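Local coordinates for sister chromatid cohesion protein (Chaetomium thermophilum, PDB 5T8V) that probably takes part in loading the cohesin ring onto chromatin, this chain being the C-terminal HEAT-repeat part of the Scc2 loader, at residues I127-C138 with D199-L210; S1254-K1262 with Q1366-I1377. One frame throughout, in Å; residues are numbered along the deposited sequence.

Contact 1 (I127-C138 with D199-L210); sequences IRAARTSMRIMC and DAQKLLSMMSEL. With CIT (citric acid), chain B.
Arg131 and Leu203 bring the two helices together, CA to CA 5.3 Å, in a nearly parallel pair whose segment axes run 23° apart and come within 9.1 Å. Leu203 lays CD1 against Ala130 CB, and Ile127 puts CG2 over Asp199 CB. Further along, Met134 rests its CB on Met206 CG at 3.6 Å and, bending back, carries SD to Leu210 CD2, 3.7 Å away; Met207 SD fills in beside it.

Along one margin the contact turns polar. Arg128 NE makes a salt bridge to Asp199 OD1 at 2.9 Å, its hydrogen bond weak. Guanidinium and carboxylate planes stand 80° apart, and NH2 reaches that same OD1 only weakly, so one oxygen takes both donors. Arg131 leaves its helix with CG anti to the backbone N (chi1 -176°) and runs out extended, which brings NE to Lys202 O at 3.1 Å, again a weak bond; its NH1 has its stronger partner in Gln63. Lys202 O also accepts from Ser205 OG and Met206 N.

A citrate, probably from the crystallisation liquor, collects the basic ends: Arg135 NH1 donates to O2 at 2.6 Å and Lys202 NZ to O6 at 3.1 Å. The anion probably offsets the positive charge of these side chains.

Helix 81-96 packs on Ala129 and Ser133, while helix 56-71 reaches Thr132 and the arginines Arg128 and Arg135. Helix 190-213 packs on helix 247-267, and helix 149-172 touches Met137 on one side of the contact and Leu203, Leu204 and Met207 on the other.

Contact 2 (S1254-K1262 with Q1366-I1377); sequences SQIDFDIAK and QLTAASMILLAI
Ile1256, Phe1258 and Ile1260 dip in turn onto helix 1364-1387, an extended loop laid along a helix near the C-terminal end of this HEAT-repeat protein. The loop runs against the helix direction: Ile1256 lies by Ile1373 and Ile1377, Ile1260 by Gln1366. Asp1257 and Asp1259, between them, are exposed.

Aliphatic packing comes first. Ile1256 CG2 touches Ile1373 CG2 at 3.5 Å and also Ile1377 CD1, lying alongside both side chains but pointing the opposite way. At the other end Ile1260 CD1 meets Leu1367 CD2 at 3.7 Å, the one side chain roughly perpendicular to the other.

The aromatic contribution is Phe1258. Its CG sits between the backbone N and the carbonyl carbon (chi1 53°), a crowded position that drops the ring toward the helix. CZ reaches Leu1374 CD1 at 3.6 Å, CE2 comes to Ala1370 CB, and Ile1373 CD1 lies a little further off near Phe1258 CD1. Helix 1271-1284 adds His1272 beside the ring.

Methyl-on-amide contact completes the set. Gln1366, extended, sends its amide up beside the loop, and Ile1260 CG2 lies over the flat of that group, 3.3 Å from CD and equally near NE2. With an alanine in place of Gln1366, Ile1260 CG2 would probably lose the amide it lies against, opening a gap where the loop meets the helix.

Polar bonding is kept within each segment or goes to neighbours such as His1272, which holds Ile1256 O. Asp1257 OD1 accepts from Thr1308 OG1 and also from Phe1258 N at 2.9 Å, the amide arriving on the anti side, 26° out of the carboxylate plane.

In the fold
The two contacts belong to opposite ends of a long, predominantly helical chain. Contact 1 closes before contact 2 opens, their centres lie 101 Å apart on opposite sides of the chain's centre, and even the nearest atoms are about 81 Å away; they share no helix. Contact 1 pairs helix 120-136 with helix 190-213, whereas contact 2 sets the loop after helix 1243-1254 against helix 1364-1387, bridging 103 intervening residues, some of them unmodelled. Each therefore ties together its own local region, and what connects the two is the succession of helices between, as in an elongated HEAT-repeat solenoid.

Contact 1 (I127-C138 with D199-L210)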
loop_
_atom_site.group_PDB
_atom_site.type_symbol
_atom_site.label_atom_id
_atom_site.label_comp_id
_atom_site.label_asym_id
_atom_site.label_seq_id
_atom_site.Cartn_x
_atom_site.Cartn_y
_atom_site.Cartn_z
ATOM N N ILE A 127 -53.650 -30.668 20.312
ATOM C CA ILE A 127 -52.652 -30.408 19.274
ATOM C C ILE A 127 -52.882 -31.331 18.082
ATOM O O ILE A 127 -53.069 -30.886 16.938
ATOM C CB ILE A 127 -51.233 -30.574 19.846
ATOM C CG1 ILE A 127 -50.970 -29.514 20.919
ATOM C CG2 ILE A 127 -50.180 -30.475 18.744
ATOM C CD1 ILE A 127 -49.698 -29.735 21.714
ATOM N N ARG A 128 -52.885 -32.639 18.338
ATOM C CA ARG A 128 -53.023 -33.588 17.244
ATOM C C ARG A 128 -54.445 -33.636 16.699
ATOM O O ARG A 128 -54.641 -34.046 15.548
ATOM C CB ARG A 128 -52.551 -34.966 17.700
ATOM C CG ARG A 128 -51.040 -35.016 17.861
ATOM C CD ARG A 128 -50.510 -36.427 17.904
ATOM N NE ARG A 128 -49.056 -36.456 17.740
ATOM C CZ ARG A 128 -48.426 -36.495 16.570
ATOM N NH1 ARG A 128 -49.112 -36.512 15.435
ATOM N NH2 ARG A 128 -47.102 -36.517 16.532
ATOM N N ALA A 129 -55.436 -33.210 17.484
ATOM C CA ALA A 129 -56.770 -33.003 16.934
ATOM C C ALA A 129 -56.743 -31.927 15.855
ATOM O O ALA A 129 -57.292 -32.108 14.761
ATOM C CB ALA A 129 -57.746 -32.627 18.048
ATOM N N ALA A 130 -56.099 -30.793 16.151
ATOM C CA ALA A 130 -55.931 -29.749 15.146
ATOM C C ALA A 130 -55.221 -30.291 13.917
ATOM O O ALA A 130 -55.654 -30.055 12.782
ATOM C CB ALA A 130 -55.151 -28.572 15.732
ATOM N N ARG A 131 -54.125 -31.027 14.123
ATOM C CA ARG A 131 -53.413 -31.604 12.986
ATOM C C ARG A 131 -54.348 -32.449 12.126
ATOM O O ARG A 131 -54.348 -32.341 10.892
ATOM C CB ARG A 131 -52.230 -32.436 13.472
ATOM C CG ARG A 131 -51.392 -32.999 12.338
ATOM C CD ARG A 131 -50.036 -33.471 12.815
ATOM N NE ARG A 131 -49.097 -33.589 11.702
ATOM C CZ ARG A 131 -48.849 -34.708 11.026
ATOM N NH1 ARG A 131 -49.466 -35.841 11.334
ATOM N NH2 ARG A 131 -47.971 -34.692 10.032
ATOM N N THR A 132 -55.164 -33.292 12.763
ATOM C CA THR A 132 -56.114 -34.109 12.015
ATOM C C THR A 132 -57.077 -33.239 11.214
ATOM O O THR A 132 -57.326 -33.497 10.031
ATOM C CB THR A 132 -56.882 -35.027 12.966
ATOM O OG1 THR A 132 -55.976 -35.966 13.557
ATOM C CG2 THR A 132 -57.976 -35.792 12.225
ATOM N N SER A 133 -57.639 -32.205 11.847
ATOM C CA SER A 133 -58.560 -31.321 11.137
ATOM C C SER A 133 -57.905 -30.740 9.889
ATOM O O SER A 133 -58.472 -30.797 8.787
ATOM C CB SER A 133 -59.029 -30.202 12.066
ATOM O OG SER A 133 -59.774 -30.721 13.152
ATOM N N MET A 134 -56.705 -30.176 10.041
ATOM C CA MET A 134 -56.014 -29.590 8.896
ATOM C C MET A 134 -55.815 -30.623 7.793
ATOM O O MET A 134 -56.162 -30.383 6.629
ATOM C CB MET A 134 -54.672 -29.007 9.337
ATOM C CG MET A 134 -54.772 -27.934 10.416
ATOM S SD MET A 134 -55.899 -26.589 9.998
ATOM C CE MET A 134 -57.279 -26.956 11.082
ATOM N N ARG A 135 -55.260 -31.787 8.140
ATOM C CA ARG A 135 -55.042 -32.814 7.126
ATOM C C ARG A 135 -56.340 -33.164 6.408
ATOM O O ARG A 135 -56.349 -33.355 5.186
ATOM C CB ARG A 135 -54.428 -34.059 7.758
ATOM C CG ARG A 135 -54.328 -35.230 6.800
ATOM C CD ARG A 135 -53.248 -36.195 7.230
ATOM N NE ARG A 135 -51.913 -35.633 7.045
ATOM C CZ ARG A 135 -50.808 -36.137 7.585
ATOM N NH1 ARG A 135 -50.871 -37.213 8.358
ATOM N NH2 ARG A 135 -49.637 -35.559 7.360
ATOM N N ILE A 136 -57.446 -33.251 7.149
ATOM C CA ILE A 136 -58.744 -33.474 6.518
ATOM C C ILE A 136 -59.046 -32.363 5.523
ATOM O O ILE A 136 -59.632 -32.602 4.460
ATOM C CB ILE A 136 -59.846 -33.595 7.589
ATOM C CG1 ILE A 136 -59.695 -34.924 8.334
ATOM C CG2 ILE A 136 -61.238 -33.487 6.956
ATOM C CD1 ILE A 136 -60.568 -35.046 9.564
ATOM N N MET A 137 -58.655 -31.130 5.849
ATOM C CA MET A 137 -58.809 -30.027 4.907
ATOM C C MET A 137 -57.752 -30.030 3.807
ATOM O O MET A 137 -57.788 -29.151 2.940
ATOM C CB MET A 137 -58.772 -28.689 5.647
ATOM C CG MET A 137 -60.095 -28.310 6.286
ATOM S SD MET A 137 -60.074 -26.668 7.025
ATOM C CE MET A 137 -59.078 -26.976 8.478
ATOM N N CYS A 138 -56.822 -30.987 3.814
ATOM C CA CYS A 138 -55.805 -31.104 2.774
ATOM C C CYS A 138 -56.030 -32.319 1.876
ATOM O O CYS A 138 -55.074 -32.885 1.342
ATOM C CB CYS A 138 -54.413 -31.167 3.398
ATOM S SG CYS A 138 -53.881 -29.628 4.159
ATOM N N ASP A 199 -45.455 -33.291 18.842
ATOM C CA ASP A 199 -46.795 -32.864 18.454
ATOM C C ASP A 199 -46.779 -31.437 17.921
ATOM O O ASP A 199 -47.381 -31.140 16.881
ATOM C CB ASP A 199 -47.746 -32.982 19.646
ATOM C CG ASP A 199 -47.886 -34.407 20.143
ATOM O OD1 ASP A 199 -47.148 -35.290 19.651
ATOM O OD2 ASP A 199 -48.727 -34.643 21.033
ATOM N N ALA A 200 -46.084 -30.536 18.623
ATOM C CA ALA A 200 -46.009 -29.147 18.176
ATOM C C ALA A 200 -45.369 -29.046 16.795
ATOM O O ALA A 200 -45.904 -28.383 15.898
ATOM C CB ALA A 200 -45.235 -28.312 19.197
ATOM N N GLN A 201 -44.215 -29.691 16.606
ATOM C CA GLN A 201 -43.575 -29.686 15.294
ATOM C C GLN A 201 -44.548 -30.145 14.215
ATOM O O GLN A 201 -44.747 -29.463 13.203
ATOM C CB GLN A 201 -42.340 -30.590 15.301
ATOM C CG GLN A 201 -41.165 -30.078 16.116
ATOM C CD GLN A 201 -39.916 -30.916 15.901
ATOM O OE1 GLN A 201 -39.893 -31.800 15.043
ATOM N NE2 GLN A 201 -38.873 -30.645 16.679
ATOM N N LYS A 202 -45.171 -31.305 14.429
ATOM C CA LYS A 202 -46.071 -31.869 13.431
ATOM C C LYS A 202 -47.218 -30.918 13.115
ATOM O O LYS A 202 -47.662 -30.830 11.963
ATOM C CB LYS A 202 -46.602 -33.213 13.924
ATOM C CG LYS A 202 -45.523 -34.261 14.146
ATOM C CD LYS A 202 -45.001 -34.827 12.832
ATOM C CE LYS A 202 -43.992 -35.943 13.069
ATOM N NZ LYS A 202 -44.567 -37.083 13.857
ATOM N N LEU A 203 -47.711 -30.190 14.120
ATOM C CA LEU A 203 -48.785 -29.234 13.868
ATOM C C LEU A 203 -48.293 -28.061 13.028
ATOM O O LEU A 203 -48.926 -27.690 12.033
ATOM C CB LEU A 203 -49.373 -28.737 15.189
ATOM C CG LEU A 203 -50.486 -27.692 15.041
ATOM C CD1 LEU A 203 -51.645 -28.238 14.216
ATOM C CD2 LEU A 203 -50.973 -27.233 16.404
ATOM N N LEU A 204 -47.167 -27.458 13.415
ATOM C CA LEU A 204 -46.639 -26.330 12.652
ATOM C C LEU A 204 -46.398 -26.718 11.196
ATOM O O LEU A 204 -46.849 -26.030 10.268
ATOM C CB LEU A 204 -45.350 -25.829 13.301
ATOM C CG LEU A 204 -45.504 -25.218 14.698
ATOM C CD1 LEU A 204 -44.160 -25.121 15.396
ATOM C CD2 LEU A 204 -46.145 -23.847 14.610
ATOM N N SER A 205 -45.687 -27.825 10.972
ATOM C CA SER A 205 -45.463 -28.287 9.608
ATOM C C SER A 205 -46.784 -28.554 8.902
ATOM O O SER A 205 -46.922 -28.291 7.699
ATOM C CB SER A 205 -44.594 -29.545 9.615
ATOM O OG SER A 205 -45.334 -30.673 10.039
ATOM N N MET A 206 -47.777 -29.065 9.635
ATOM C CA MET A 206 -49.079 -29.304 9.024
ATOM C C MET A 206 -49.738 -28.002 8.584
ATOM O O MET A 206 -50.481 -27.992 7.598
ATOM C CB MET A 206 -49.995 -30.052 9.991
ATOM C CG MET A 206 -51.326 -30.464 9.369
ATOM S SD MET A 206 -51.116 -31.537 7.931
ATOM C CE MET A 206 -52.195 -30.731 6.755
ATOM N N MET A 207 -49.495 -26.904 9.303
ATOM C CA MET A 207 -49.996 -25.607 8.858
ATOM C C MET A 207 -49.271 -25.148 7.601
ATOM O O MET A 207 -49.902 -24.649 6.653
ATOM C CB MET A 207 -49.839 -24.570 9.970
ATOM C CG MET A 207 -50.579 -24.913 11.249
ATOM S SD MET A 207 -52.366 -24.982 11.032
ATOM C CE MET A 207 -52.752 -23.255 10.761
ATOM N N SER A 208 -47.941 -25.301 7.578
ATOM C CA SER A 208 -47.189 -25.014 6.359
ATOM C C SER A 208 -47.794 -25.733 5.166
ATOM O O SER A 208 -47.945 -25.148 4.087
ATOM C CB SER A 208 -45.724 -25.419 6.528
ATOM O OG SER A 208 -45.049 -24.540 7.410
ATOM N N GLU A 209 -48.153 -27.006 5.340
ATOM C CA GLU A 209 -48.827 -27.729 4.267
ATOM C C GLU A 209 -50.200 -27.131 3.979
ATOM O O GLU A 209 -50.582 -26.977 2.814
ATOM C CB GLU A 209 -48.951 -29.207 4.634
ATOM C CG GLU A 209 -49.661 -30.055 3.593
ATOM C CD GLU A 209 -49.756 -31.512 4.000
ATOM O OE1 GLU A 209 -49.000 -31.927 4.905
ATOM O OE2 GLU A 209 -50.592 -32.237 3.418
ATOM N N LEU A 210 -50.948 -26.780 5.027
ATOM C CA LEU A 210 -52.303 -26.268 4.854
ATOM C C LEU A 210 -52.332 -25.079 3.907
ATOM O O LEU A 210 -53.068 -25.077 2.912
ATOM C CB LEU A 210 -52.896 -25.866 6.207
ATOM C CG LEU A 210 -54.288 -25.215 6.149
ATOM C CD1 LEU A 210 -55.372 -26.271 6.005
ATOM C CD2 LEU A 210 -54.534 -24.344 7.362
HETATM C C1 CIT B . -48.098 -38.733 9.691
HETATM O O1 CIT B . -47.923 -38.958 10.908
HETATM O O2 CIT B . -49.194 -39.041 9.174
HETATM C C2 CIT B . -47.012 -38.101 8.852
HETATM C C3 CIT B . -45.776 -38.997 8.835
HETATM O O7 CIT B . -46.224 -40.369 8.684
HETATM C C4 CIT B . -44.833 -38.684 7.675
HETATM C C5 CIT B . -44.484 -37.214 7.608
HETATM O O3 CIT B . -44.669 -36.454 8.583
HETATM O O4 CIT B . -43.990 -36.737 6.563
HETATM C C6 CIT B . -45.013 -38.883 10.146
HETATM O O5 CIT B . -43.881 -39.399 10.257
HETATM O O6 CIT B . -45.498 -38.274 11.123
#

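Contact 2 (S1254-K1262 with Q1366-I1377)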
loop_
_atom_site.group_PDB
_atom_site.type_symbol
_atom_site.label_atom_id
_atom_site.label_comp_id
_atom_site.label_asym_id
_atom_site.label_seq_id
_atom_site.Cartn_x
_atom_site.Cartn_y
_atom_site.Cartn_z
ATOM N N SER A 1254 7.521 46.808 0.884
ATOM C CA SER A 1254 8.063 48.162 0.870
ATOM C C SER A 1254 9.082 48.339 -0.246
ATOM O O SER A 1254 9.265 49.454 -0.746
ATOM C CB SER A 1254 8.689 48.490 2.225
ATOM O OG SER A 1254 7.705 48.492 3.247
ATOM N N GLN A 1255 9.747 47.258 -0.656
ATOM C CA GLN A 1255 10.691 47.343 -1.762
ATOM C C GLN A 1255 9.998 47.506 -3.107
ATOM O O GLN A 1255 10.683 47.739 -4.110
ATOM C CB GLN A 1255 11.582 46.099 -1.785
ATOM C CG GLN A 1255 12.703 46.119 -0.754
ATOM C CD GLN A 1255 13.927 46.871 -1.240
ATOM O OE1 GLN A 1255 14.427 46.624 -2.337
ATOM N NE2 GLN A 1255 14.417 47.798 -0.424
ATOM N N ILE A 1256 8.670 47.396 -3.153
ATOM C CA ILE A 1256 7.943 47.553 -4.407
ATOM C C ILE A 1256 7.458 48.984 -4.618
ATOM O O ILE A 1256 7.128 49.352 -5.754
ATOM C CB ILE A 1256 6.750 46.580 -4.467
ATOM C CG1 ILE A 1256 7.202 45.155 -4.134
ATOM C CG2 ILE A 1256 6.133 46.581 -5.860
ATOM C CD1 ILE A 1256 6.078 44.164 -3.952
ATOM N N ASP A 1257 7.414 49.799 -3.564
ATOM C CA ASP A 1257 7.012 51.195 -3.691
ATOM C C ASP A 1257 7.875 51.881 -4.742
ATOM O O ASP A 1257 8.960 51.391 -5.072
ATOM C CB ASP A 1257 7.128 51.916 -2.346
ATOM C CG ASP A 1257 6.069 52.986 -2.165
ATOM O OD1 ASP A 1257 5.491 53.431 -3.178
ATOM O OD2 ASP A 1257 5.819 53.382 -1.007
ATOM N N PHE A 1258 7.415 53.014 -5.270
ATOM C CA PHE A 1258 8.106 53.649 -6.381
ATOM C C PHE A 1258 7.836 55.144 -6.376
ATOM O O PHE A 1258 6.888 55.630 -5.754
ATOM C CB PHE A 1258 7.678 53.041 -7.721
ATOM C CG PHE A 1258 6.194 53.022 -7.930
ATOM C CD1 PHE A 1258 5.428 51.978 -7.437
ATOM C CD2 PHE A 1258 5.562 54.043 -8.618
ATOM C CE1 PHE A 1258 4.061 51.955 -7.625
ATOM C CE2 PHE A 1258 4.196 54.024 -8.810
ATOM C CZ PHE A 1258 3.445 52.980 -8.314
ATOM N N ASP A 1259 8.696 55.867 -7.091
ATOM C CA ASP A 1259 8.568 57.307 -7.281
ATOM C C ASP A 1259 8.755 57.585 -8.766
ATOM O O ASP A 1259 9.870 57.460 -9.284
ATOM C CB ASP A 1259 9.599 58.069 -6.448
ATOM C CG ASP A 1259 9.163 59.486 -6.132
ATOM O OD1 ASP A 1259 8.335 60.038 -6.887
ATOM O OD2 ASP A 1259 9.650 60.047 -5.129
ATOM N N ILE A 1260 7.668 57.943 -9.450
ATOM C CA ILE A 1260 7.729 58.240 -10.878
ATOM C C ILE A 1260 8.840 59.257 -11.103
ATOM O O ILE A 1260 8.781 60.379 -10.589
ATOM C CB ILE A 1260 6.373 58.740 -11.408
ATOM C CG1 ILE A 1260 5.349 57.603 -11.345
ATOM C CG2 ILE A 1260 6.511 59.245 -12.839
ATOM C CD1 ILE A 1260 3.934 58.008 -11.704
ATOM N N ALA A 1261 9.832 58.862 -11.906
ATOM C CA ALA A 1261 11.162 59.463 -11.981
ATOM C C ALA A 1261 12.166 58.376 -11.623
ATOM O O ALA A 1261 12.580 58.256 -10.464
ATOM C CB ALA A 1261 11.328 60.671 -11.055
ATOM N N LYS A 1262 12.550 57.574 -12.613
ATOM C CA LYS A 1262 13.324 56.362 -12.377
ATOM C C LYS A 1262 13.928 55.880 -13.692
ATOM O O LYS A 1262 14.975 56.387 -14.109
ATOM C CB LYS A 1262 12.431 55.296 -11.734
ATOM C CG LYS A 1262 10.980 55.389 -12.195
ATOM C CD LYS A 1262 10.116 54.250 -11.688
ATOM C CE LYS A 1262 8.731 54.319 -12.314
ATOM N NZ LYS A 1262 7.679 53.693 -11.469
ATOM N N GLN A 1366 5.496 55.531 -19.053
ATOM C CA GLN A 1366 5.833 55.732 -17.648
ATOM C C GLN A 1366 4.676 55.321 -16.745
ATOM O O GLN A 1366 4.879 54.634 -15.736
ATOM C CB GLN A 1366 6.211 57.194 -17.411
ATOM C CG GLN A 1366 6.887 57.467 -16.082
ATOM C CD GLN A 1366 7.362 58.904 -15.963
ATOM O OE1 GLN A 1366 6.663 59.835 -16.363
ATOM N NE2 GLN A 1366 8.558 59.090 -15.417
ATOM N N LEU A 1367 3.451 55.719 -17.102
ATOM C CA LEU A 1367 2.291 55.408 -16.275
ATOM C C LEU A 1367 1.768 54.000 -16.516
ATOM O O LEU A 1367 1.126 53.429 -15.630
ATOM C CB LEU A 1367 1.182 56.428 -16.528
ATOM C CG LEU A 1367 1.574 57.879 -16.242
ATOM C CD1 LEU A 1367 0.437 58.810 -16.609
ATOM C CD2 LEU A 1367 1.971 58.061 -14.781
ATOM N N THR A 1368 2.011 53.434 -17.697
ATOM C CA THR A 1368 1.759 52.012 -17.886
ATOM C C THR A 1368 2.707 51.189 -17.023
ATOM O O THR A 1368 2.283 50.263 -16.321
ATOM C CB THR A 1368 1.915 51.655 -19.361
ATOM O OG1 THR A 1368 1.023 52.451 -20.154
ATOM C CG2 THR A 1368 1.619 50.163 -19.599
ATOM N N ALA A 1369 4.000 51.524 -17.062
ATOM C CA ALA A 1369 4.966 50.930 -16.144
ATOM C C ALA A 1369 4.478 51.022 -14.707
ATOM O O ALA A 1369 4.453 50.023 -13.978
ATOM C CB ALA A 1369 6.319 51.629 -16.286
ATOM N N ALA A 1370 4.090 52.224 -14.281
ATOM C CA ALA A 1370 3.533 52.398 -12.945
ATOM C C ALA A 1370 2.397 51.412 -12.700
ATOM O O ALA A 1370 2.437 50.618 -11.756
ATOM C CB ALA A 1370 3.048 53.839 -12.770
ATOM N N SER A 1371 1.386 51.434 -13.572
ATOM C CA SER A 1371 0.183 50.631 -13.368
ATOM C C SER A 1371 0.518 49.152 -13.206
ATOM O O SER A 1371 0.143 48.525 -12.209
ATOM C CB SER A 1371 -0.782 50.837 -14.538
ATOM O OG SER A 1371 -1.165 52.196 -14.660
ATOM N N MET A 1372 1.216 48.576 -14.188
ATOM C CA MET A 1372 1.524 47.147 -14.189
ATOM C C MET A 1372 1.941 46.656 -12.810
ATOM O O MET A 1372 1.512 45.585 -12.367
ATOM C CB MET A 1372 2.635 46.841 -15.193
ATOM C CG MET A 1372 2.194 46.847 -16.643
ATOM S SD MET A 1372 3.509 46.275 -17.736
ATOM C CE MET A 1372 4.761 47.509 -17.424
ATOM N N ILE A 1373 2.783 47.433 -12.126
ATOM C CA ILE A 1373 3.196 47.069 -10.775
ATOM C C ILE A 1373 1.974 46.872 -9.887
ATOM O O ILE A 1373 1.804 45.820 -9.259
ATOM C CB ILE A 1373 4.147 48.136 -10.202
ATOM C CG1 ILE A 1373 5.410 48.236 -11.066
ATOM C CG2 ILE A 1373 4.511 47.809 -8.751
ATOM C CD1 ILE A 1373 6.351 49.362 -10.673
ATOM N N LEU A 1374 1.094 47.876 -9.836
ATOM C CA LEU A 1374 -0.055 47.807 -8.938
ATOM C C LEU A 1374 -1.014 46.692 -9.336
ATOM O O LEU A 1374 -1.512 45.961 -8.473
ATOM C CB LEU A 1374 -0.784 49.149 -8.908
ATOM C CG LEU A 1374 0.015 50.330 -8.355
ATOM C CD1 LEU A 1374 0.479 51.209 -9.486
ATOM C CD2 LEU A 1374 -0.807 51.123 -7.361
ATOM N N LEU A 1375 -1.296 46.549 -10.635
ATOM C CA LEU A 1375 -2.189 45.480 -11.072
ATOM C C LEU A 1375 -1.629 44.112 -10.705
ATOM O O LEU A 1375 -2.382 43.202 -10.337
ATOM C CB LEU A 1375 -2.433 45.571 -12.578
ATOM C CG LEU A 1375 -3.354 46.701 -13.043
ATOM C CD1 LEU A 1375 -2.563 47.788 -13.729
ATOM C CD2 LEU A 1375 -4.439 46.176 -13.964
ATOM N N ALA A 1376 -0.308 43.944 -10.799
ATOM C CA ALA A 1376 0.307 42.683 -10.402
ATOM C C ALA A 1376 0.182 42.466 -8.898
ATOM O O ALA A 1376 -0.199 41.378 -8.443
ATOM C CB ALA A 1376 1.772 42.659 -10.834
ATOM N N ILE A 1377 0.501 43.497 -8.109
ATOM C CA ILE A 1377 0.353 43.406 -6.657
ATOM C C ILE A 1377 -1.052 42.943 -6.303
ATOM O O ILE A 1377 -1.237 41.968 -5.565
ATOM C CB ILE A 1377 0.674 44.760 -5.994
ATOM C CG1 ILE A 1377 2.145 45.126 -6.194
ATOM C CG2 ILE A 1377 0.355 44.714 -4.498
ATOM C CD1 ILE A 1377 2.467 46.560 -5.815
#